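Local coordinates for actin-binding protein (Saccharomyces cerevisiae, PDB 1HQZ) that binds actin filaments, here through its N-terminal cofilin-homology domain, and recruits the ARP2/3 complex to their sides, regulating actin assembly, at residues G25-P37 against E44-L56. Sequence-based numbering, arbitrary orientation.
Sequences GSDPDTTWLIISP and EPESTGSSFHDFL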
# COMPACT_ATOMS: atom_id res chain seq x y z
N GLY A 25 6.21 8.63 10.70
CA GLY A 25 5.25 8.71 11.79
C GLY A 25 5.11 10.15 12.28
O GLY A 25 4.70 10.40 13.40
N SER A 26 5.45 11.10 11.40
CA SER A 26 5.41 12.52 11.74
C SER A 26 4.02 13.16 11.85
O SER A 26 3.90 14.34 12.17
CB SER A 26 6.26 13.31 10.74
OG SER A 26 5.80 13.13 9.41
N ASP A 27 2.97 12.38 11.59
CA ASP A 27 1.62 12.91 11.66
C ASP A 27 0.59 11.81 11.97
O ASP A 27 0.24 11.00 11.11
CB ASP A 27 1.28 13.60 10.34
CG ASP A 27 -0.10 14.22 10.34
OD1 ASP A 27 -0.78 14.19 11.39
OD2 ASP A 27 -0.50 14.74 9.27
N PRO A 28 0.07 11.77 13.21
CA PRO A 28 -0.92 10.78 13.66
C PRO A 28 -2.21 10.72 12.84
O PRO A 28 -2.91 9.70 12.87
CB PRO A 28 -1.15 11.16 15.12
CG PRO A 28 -0.90 12.64 15.13
CD PRO A 28 0.34 12.75 14.28
N ASP A 29 -2.53 11.78 12.11
CA ASP A 29 -3.74 11.79 11.28
C ASP A 29 -3.52 11.00 9.99
O ASP A 29 -4.47 10.59 9.34
CB ASP A 29 -4.16 13.22 10.89
CG ASP A 29 -4.69 14.02 12.06
OD1 ASP A 29 -5.44 13.45 12.88
OD2 ASP A 29 -4.39 15.22 12.16
N THR A 30 -2.26 10.80 9.62
CA THR A 30 -1.95 10.08 8.40
C THR A 30 -0.98 8.94 8.65
O THR A 30 0.23 9.15 8.70
CB THR A 30 -1.36 11.04 7.33
OG1 THR A 30 -2.23 12.15 7.16
CG2 THR A 30 -1.21 10.33 5.99
N THR A 31 -1.51 7.73 8.78
CA THR A 31 -0.69 6.54 9.02
C THR A 31 -0.79 5.54 7.89
O THR A 31 -0.16 4.48 7.92
CB THR A 31 -1.09 5.84 10.32
OG1 THR A 31 -2.44 5.37 10.21
CG2 THR A 31 -0.98 6.80 11.49
N TRP A 32 -1.61 5.84 6.89
CA TRP A 32 -1.73 4.95 5.75
C TRP A 32 -2.07 5.73 4.49
O TRP A 32 -2.57 6.86 4.55
CB TRP A 32 -2.77 3.85 6.00
CG TRP A 32 -4.18 4.29 6.24
CD1 TRP A 32 -4.81 4.39 7.44
CD2 TRP A 32 -5.16 4.59 5.24
NE1 TRP A 32 -6.13 4.71 7.26
CE2 TRP A 32 -6.37 4.84 5.92
CE3 TRP A 32 -5.12 4.67 3.84
CZ2 TRP A 32 -7.55 5.17 5.23
CZ3 TRP A 32 -6.29 4.99 3.17
CH2 TRP A 32 -7.49 5.23 3.87
N LEU A 33 -1.78 5.11 3.35
CA LEU A 33 -1.99 5.72 2.04
C LEU A 33 -2.29 4.64 1.01
O LEU A 33 -1.73 3.55 1.07
CB LEU A 33 -0.71 6.45 1.60
CG LEU A 33 -0.48 6.65 0.09
CD1 LEU A 33 -1.44 7.71 -0.45
CD2 LEU A 33 0.98 7.08 -0.16
N ILE A 34 -3.16 4.95 0.07
CA ILE A 34 -3.47 4.04 -1.02
C ILE A 34 -3.29 4.84 -2.30
O ILE A 34 -3.88 5.92 -2.44
CB ILE A 34 -4.93 3.53 -0.99
CG1 ILE A 34 -5.14 2.57 0.19
CG2 ILE A 34 -5.26 2.83 -2.32
CD1 ILE A 34 -6.54 1.94 0.26
N ILE A 35 -2.45 4.35 -3.21
CA ILE A 35 -2.28 5.05 -4.48
C ILE A 35 -3.00 4.26 -5.57
O ILE A 35 -2.90 3.04 -5.64
CB ILE A 35 -0.79 5.22 -4.86
CG1 ILE A 35 -0.12 3.86 -5.04
CG2 ILE A 35 -0.08 6.08 -3.81
CD1 ILE A 35 1.29 3.94 -5.56
N SER A 36 -3.72 4.98 -6.42
CA SER A 36 -4.49 4.38 -7.49
C SER A 36 -4.25 5.13 -8.81
O SER A 36 -3.87 6.31 -8.81
CB SER A 36 -5.98 4.42 -7.10
OG SER A 36 -6.79 3.68 -8.00
N PRO A 37 -4.48 4.47 -9.95
CA PRO A 37 -4.27 5.10 -11.26
C PRO A 37 -5.42 6.01 -11.69
O PRO A 37 -6.59 5.63 -11.57
CB PRO A 37 -4.09 3.91 -12.18
CG PRO A 37 -5.11 2.95 -11.62
CD PRO A 37 -4.91 3.06 -10.12
N GLU A 44 -1.53 8.20 -8.32
CA GLU A 44 -1.48 9.31 -7.39
C GLU A 44 -2.23 8.92 -6.12
O GLU A 44 -2.97 7.94 -6.10
CB GLU A 44 -2.12 10.55 -8.03
CG GLU A 44 -3.56 10.37 -8.46
CD GLU A 44 -4.07 11.57 -9.25
OE1 GLU A 44 -5.27 11.59 -9.59
OE2 GLU A 44 -3.27 12.48 -9.52
N PRO A 45 -2.04 9.69 -5.04
CA PRO A 45 -2.73 9.38 -3.78
C PRO A 45 -4.23 9.38 -3.97
O PRO A 45 -4.79 10.34 -4.47
CB PRO A 45 -2.28 10.51 -2.86
CG PRO A 45 -0.92 10.83 -3.37
CD PRO A 45 -1.13 10.83 -4.86
N GLU A 46 -4.89 8.29 -3.61
CA GLU A 46 -6.33 8.24 -3.74
C GLU A 46 -6.96 8.55 -2.41
O GLU A 46 -7.93 9.31 -2.33
CB GLU A 46 -6.79 6.86 -4.20
CG GLU A 46 -8.30 6.79 -4.30
CD GLU A 46 -8.77 5.58 -5.06
OE1 GLU A 46 -9.04 4.53 -4.43
OE2 GLU A 46 -8.85 5.68 -6.31
N SER A 47 -6.39 7.98 -1.35
CA SER A 47 -6.90 8.19 -0.01
C SER A 47 -5.82 7.98 1.04
O SER A 47 -4.82 7.31 0.79
CB SER A 47 -8.06 7.23 0.25
OG SER A 47 -7.65 5.91 -0.03
N THR A 48 -6.05 8.57 2.20
CA THR A 48 -5.15 8.48 3.33
C THR A 48 -6.06 8.50 4.54
O THR A 48 -7.21 8.93 4.45
CB THR A 48 -4.17 9.69 3.39
OG1 THR A 48 -4.92 10.90 3.55
CG2 THR A 48 -3.32 9.78 2.12
N GLY A 49 -5.56 8.03 5.68
CA GLY A 49 -6.36 8.03 6.88
C GLY A 49 -5.50 7.68 8.07
O GLY A 49 -4.30 7.42 7.91
N SER A 50 -6.09 7.67 9.26
CA SER A 50 -5.33 7.36 10.46
C SER A 50 -5.55 5.95 10.99
O SER A 50 -4.67 5.39 11.64
CB SER A 50 -5.65 8.37 11.56
OG SER A 50 -7.04 8.37 11.82
N SER A 51 -6.73 5.38 10.70
CA SER A 51 -7.11 4.03 11.15
C SER A 51 -6.75 2.88 10.19
O SER A 51 -7.15 2.87 9.03
CB SER A 51 -8.62 4.00 11.42
OG SER A 51 -9.09 2.67 11.50
N PHE A 52 -6.00 1.91 10.71
CA PHE A 52 -5.58 0.75 9.91
C PHE A 52 -6.82 -0.04 9.48
O PHE A 52 -6.86 -0.63 8.40
CB PHE A 52 -4.65 -0.13 10.76
CG PHE A 52 -4.11 -1.35 10.03
CD1 PHE A 52 -3.33 -1.21 8.89
CD2 PHE A 52 -4.33 -2.63 10.55
CE1 PHE A 52 -2.76 -2.33 8.28
CE2 PHE A 52 -3.76 -3.75 9.94
CZ PHE A 52 -2.97 -3.60 8.81
N HIS A 53 -7.83 -0.04 10.34
CA HIS A 53 -9.07 -0.74 10.05
C HIS A 53 -9.72 -0.09 8.81
O HIS A 53 -10.23 -0.80 7.94
CB HIS A 53 -10.01 -0.68 11.27
CG HIS A 53 -11.32 -1.37 11.07
ND1 HIS A 53 -12.47 -0.68 10.73
CD2 HIS A 53 -11.66 -2.67 11.12
CE1 HIS A 53 -13.47 -1.55 10.59
NE2 HIS A 53 -13.00 -2.76 10.82
N ASP A 54 -9.70 1.24 8.72
CA ASP A 54 -10.28 1.94 7.57
C ASP A 54 -9.48 1.60 6.30
O ASP A 54 -10.04 1.36 5.23
CB ASP A 54 -10.27 3.45 7.79
CG ASP A 54 -11.49 3.95 8.56
OD1 ASP A 54 -12.27 3.12 9.09
OD2 ASP A 54 -11.67 5.18 8.63
N PHE A 55 -8.16 1.59 6.45
CA PHE A 55 -7.24 1.28 5.36
C PHE A 55 -7.65 0.00 4.62
O PHE A 55 -7.82 -0.01 3.40
CB PHE A 55 -5.83 1.13 5.94
CG PHE A 55 -4.78 0.65 4.96
CD1 PHE A 55 -4.55 1.34 3.76
CD2 PHE A 55 -3.98 -0.44 5.27
CE1 PHE A 55 -3.52 0.96 2.90
CE2 PHE A 55 -2.95 -0.84 4.42
CZ PHE A 55 -2.72 -0.14 3.23
N LEU A 56 -7.82 -1.07 5.38
CA LEU A 56 -8.16 -2.36 4.79
C LEU A 56 -9.47 -2.38 4.02
O LEU A 56 -9.69 -3.25 3.17
CB LEU A 56 -8.15 -3.43 5.87
CG LEU A 56 -6.78 -3.54 6.54
CD1 LEU A 56 -6.84 -4.51 7.72
CD2 LEU A 56 -5.74 -4.00 5.52
O HOH W 1 -5.21 11.66 6.33
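The indole of Trp32 lies sandwiched between the backbone of Gly49 and the side chain of Phe55, a clear case of an aromatic ring joining a strand to the helix that follows its hairpin partner. On one face Gly49 N sits over the middle of the ring, 3.3 Å above its plane; on the opposite face Phe55 CB makes a CH-pi contact 3.5 Å from the centroid of the five-membered ring. With Trp32 CG set between its own backbone N and carbonyl carbon (chi1 62°), the indole folds across the neighbouring strand, where a side chain on Gly49 would collide with it. The two aromatic side chains run past each other in opposite directions, their planes at 40°, and Trp32 CB in turn lies over the face of the Phe55 ring. Ile34 CG1 touches the edge of that same ring at Phe55 CE1 (3.5 Å). Replacing Trp32 with an alanine would probably open a gap between Gly49 and Phe55 and leave helix 52-56 less firmly seated.

Beside the indole, Gly49 O accepts from Thr31 N (2.9 Å) and Trp32 N from opposite faces of its carbonyl plane, and Thr31 OG1 donates to Ser50 O (2.6 Å) from above the Ser50 carbonyl plane. Farther along, Ile34 O takes a bond from Glu46 N (2.8 Å) and a weak one from Ser47 N, the mark of a classic beta bulge. On the sheet face away from Trp32 and Ile34, Leu33 CD1 meets Pro45 CB, and the leucine packs against helix 12-24. The arrangement belongs to the antiparallel hairpin of the ADF-homology fold, whose strand 43-49 edges the mixed sheet, with helix 52-56 folded back on the Trp32 face.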